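Local coordinates for protein glutathione S-transferase enzyme with thioredoxin-like domain (Bradyrhizobium sp., PDB 4MF7) that probably catalyses the conjugation of glutathione to electrophilic substrates, as a glutathione S-transferase with a thioredoxin-like N-terminal domain, at residues 30-35 against 81-87. Residues are numbered along the deposited sequence; the frame is centred on the assembly and turned at random.
Sequences PITKRW and TPEFLSL
The guanidinium of Arg34 is held on one face and at one edge: the methyl CG2 of Thr81 sits over the centre of that face, 3.6 Å from Arg34 CZ, while the carboxylate of Glu83 comes up to the edge. One face of the Trp35 indole takes Arg34 CG near its rim. Arg34 NE (2.9 Å) and NH2 (3.2 Å) form a side-on salt bridge to the single oxygen Glu83 OE2, reached from above one face of the carboxylate. The NE bond is the straighter, 158° against 137°. The bend of Glu83 at chi2 (79°) folds its carboxylate back toward the arginine. Trp35 CZ3 lies at the edge of the Phe84 ring, near its plane, and packs on Phe84 CB at 4.0 Å; Ile31 CD1 approaches that ring obliquely, 3.6 Å from Phe84 CD1. This pairing illustrates how two short helices pack beside the mixed sheet of a thioredoxin-like domain, as in glutathione transferases: the weakly bonded helix 31-34 rests on helix 82-87, with Ile31 as a knob among Glu83, Phe84, Ser86 and Leu87. Beneath it, Tyr46 and Ile97 of the sheet continue the apolar layer. With a leucine at Glu83, the guanidinium of Arg34 would probably lose its anionic mate and be freer to turn over Thr81. Thr81 also N-caps helix 82-87, its OG1 accepting from Phe84 N and bonding to His78 O. At the other end, one water accepts from Ile31 N and donates to Ser86 OG, which in turn donates to Glu83 O at 2.8 Å.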
loop_
_atom_site.group_PDB
_atom_site.type_symbol
_atom_site.label_atom_id
_atom_site.label_comp_id
_atom_site.label_asym_id
_atom_site.label_seq_id
_atom_site.Cartn_x
_atom_site.Cartn_y
_atom_site.Cartn_z
ATOM N N PRO A 30 3.004 17.923 -17.945
ATOM C CA PRO A 30 4.304 18.615 -18.022
ATOM C C PRO A 30 5.545 17.723 -17.920
ATOM O O PRO A 30 6.619 18.127 -18.370
ATOM C CB PRO A 30 4.259 19.605 -16.849
ATOM C CG PRO A 30 2.813 19.799 -16.556
ATOM C CD PRO A 30 2.151 18.484 -16.876
ATOM N N ILE A 31 5.411 16.521 -17.351
ATOM C CA ILE A 31 6.536 15.595 -17.316
ATOM C C ILE A 31 7.072 15.296 -18.731
ATOM O O ILE A 31 8.284 15.074 -18.917
ATOM C CB ILE A 31 6.205 14.272 -16.546
ATOM C CG1 ILE A 31 7.506 13.524 -16.219
ATOM C CG2 ILE A 31 5.159 13.440 -17.270
ATOM C CD1 ILE A 31 7.325 12.351 -15.263
ATOM N N THR A 32 6.171 15.304 -19.718
ATOM C CA THR A 32 6.570 15.027 -21.109
ATOM C C THR A 32 7.473 16.100 -21.755
ATOM O O THR A 32 8.034 15.841 -22.815
ATOM C CB THR A 32 5.356 14.789 -22.018
ATOM O OG1 THR A 32 4.554 15.977 -22.087
ATOM C CG2 THR A 32 4.535 13.630 -21.501
ATOM N N LYS A 33 7.609 17.269 -21.126
ATOM C CA LYS A 33 8.563 18.302 -21.566
ATOM C C LYS A 33 9.994 17.871 -21.278
ATOM O O LYS A 33 10.874 18.104 -22.095
ATOM C CB LYS A 33 8.254 19.642 -20.906
ATOM C CG LYS A 33 6.884 20.181 -21.298
ATOM C CD LYS A 33 6.390 21.258 -20.349
ATOM C CE LYS A 33 7.150 22.557 -20.534
ATOM N NZ LYS A 33 6.748 23.551 -19.506
ATOM N N ARG A 34 10.213 17.202 -20.142
ATOM C CA ARG A 34 11.533 16.663 -19.789
ATOM C C ARG A 34 11.827 15.241 -20.294
ATOM O O ARG A 34 12.985 14.920 -20.597
ATOM C CB ARG A 34 11.740 16.733 -18.283
ATOM C CG ARG A 34 13.169 16.431 -17.865
ATOM C CD ARG A 34 13.421 16.796 -16.416
ATOM N NE ARG A 34 13.459 18.244 -16.159
ATOM C CZ ARG A 34 14.563 18.988 -16.069
ATOM N NH1 ARG A 34 15.771 18.456 -16.256
ATOM N NH2 ARG A 34 14.458 20.284 -15.787
ATOM N N TRP A 35 10.798 14.387 -20.338
ATOM C CA TRP A 35 10.901 13.025 -20.884
ATOM C C TRP A 35 9.861 12.845 -21.962
ATOM O O TRP A 35 8.784 12.322 -21.704
ATOM C CB TRP A 35 10.747 11.947 -19.781
ATOM C CG TRP A 35 11.863 11.982 -18.793
ATOM C CD1 TRP A 35 13.077 11.378 -18.911
ATOM C CD2 TRP A 35 11.879 12.673 -17.542
ATOM N NE1 TRP A 35 13.846 11.645 -17.817
ATOM C CE2 TRP A 35 13.140 12.451 -16.964
ATOM C CE3 TRP A 35 10.949 13.464 -16.856
ATOM C CZ2 TRP A 35 13.495 12.977 -15.725
ATOM C CZ3 TRP A 35 11.301 13.996 -15.638
ATOM C CH2 TRP A 35 12.560 13.734 -15.070
ATOM N N THR A 81 12.534 17.763 -10.160
ATOM C CA THR A 81 12.275 18.789 -11.173
ATOM C C THR A 81 10.792 19.106 -11.180
ATOM O O THR A 81 9.979 18.250 -10.808
ATOM C CB THR A 81 12.704 18.345 -12.582
ATOM O OG1 THR A 81 11.941 17.189 -12.989
ATOM C CG2 THR A 81 14.211 18.038 -12.610
ATOM N N PRO A 82 10.414 20.325 -11.603
ATOM C CA PRO A 82 8.964 20.590 -11.683
ATOM C C PRO A 82 8.230 19.653 -12.670
ATOM O O PRO A 82 7.045 19.370 -12.515
ATOM C CB PRO A 82 8.878 22.060 -12.127
ATOM C CG PRO A 82 10.282 22.559 -12.252
ATOM C CD PRO A 82 11.216 21.559 -11.653
ATOM N N GLU A 83 8.939 19.146 -13.665
ATOM C CA GLU A 83 8.307 18.266 -14.647
ATOM C C GLU A 83 7.943 16.905 -14.014
ATOM O O GLU A 83 6.832 16.414 -14.195
ATOM C CB GLU A 83 9.221 18.094 -15.866
ATOM C CG GLU A 83 9.395 19.390 -16.673
ATOM C CD GLU A 83 10.394 20.360 -16.069
ATOM O OE1 GLU A 83 10.286 21.563 -16.376
ATOM O OE2 GLU A 83 11.290 19.930 -15.299
ATOM N N PHE A 84 8.869 16.322 -13.263
ATOM C CA PHE A 84 8.556 15.052 -12.602
ATOM C C PHE A 84 7.480 15.245 -11.539
ATOM O O PHE A 84 6.497 14.492 -11.484
ATOM C CB PHE A 84 9.766 14.379 -11.969
ATOM C CG PHE A 84 9.448 12.988 -11.481
ATOM C CD1 PHE A 84 9.428 11.939 -12.367
ATOM C CD2 PHE A 84 9.089 12.742 -10.154
ATOM C CE1 PHE A 84 9.112 10.652 -11.951
ATOM C CE2 PHE A 84 8.739 11.456 -9.736
ATOM C CZ PHE A 84 8.752 10.403 -10.635
ATOM N N LEU A 85 7.644 16.273 -10.706
ATOM C CA LEU A 85 6.681 16.512 -9.611
ATOM C C LEU A 85 5.283 16.804 -10.113
ATOM O O LEU A 85 4.301 16.591 -9.391
ATOM C CB LEU A 85 7.161 17.646 -8.695
ATOM C CG LEU A 85 8.481 17.449 -7.964
ATOM C CD1 LEU A 85 8.898 18.768 -7.299
ATOM C CD2 LEU A 85 8.384 16.312 -6.946
ATOM N N SER A 86 5.168 17.266 -11.355
ATOM C CA SER A 86 3.839 17.520 -11.934
ATOM C C SER A 86 3.032 16.224 -12.071
ATOM O O SER A 86 1.806 16.256 -12.053
ATOM C CB SER A 86 3.933 18.247 -13.290
ATOM O OG SER A 86 4.248 17.367 -14.365
ATOM N N LEU A 87 3.718 15.084 -12.183
ATOM C CA LEU A 87 3.050 13.780 -12.212
ATOM C C LEU A 87 2.937 13.131 -10.830
ATOM O O LEU A 87 1.860 12.639 -10.454
ATOM C CB LEU A 87 3.780 12.830 -13.161
ATOM C CG LEU A 87 3.224 11.417 -13.322
ATOM C CD1 LEU A 87 1.767 11.393 -13.730
ATOM C CD2 LEU A 87 4.073 10.631 -14.309
HETATM O O HOH W 1 3.003 15.466 -15.706
#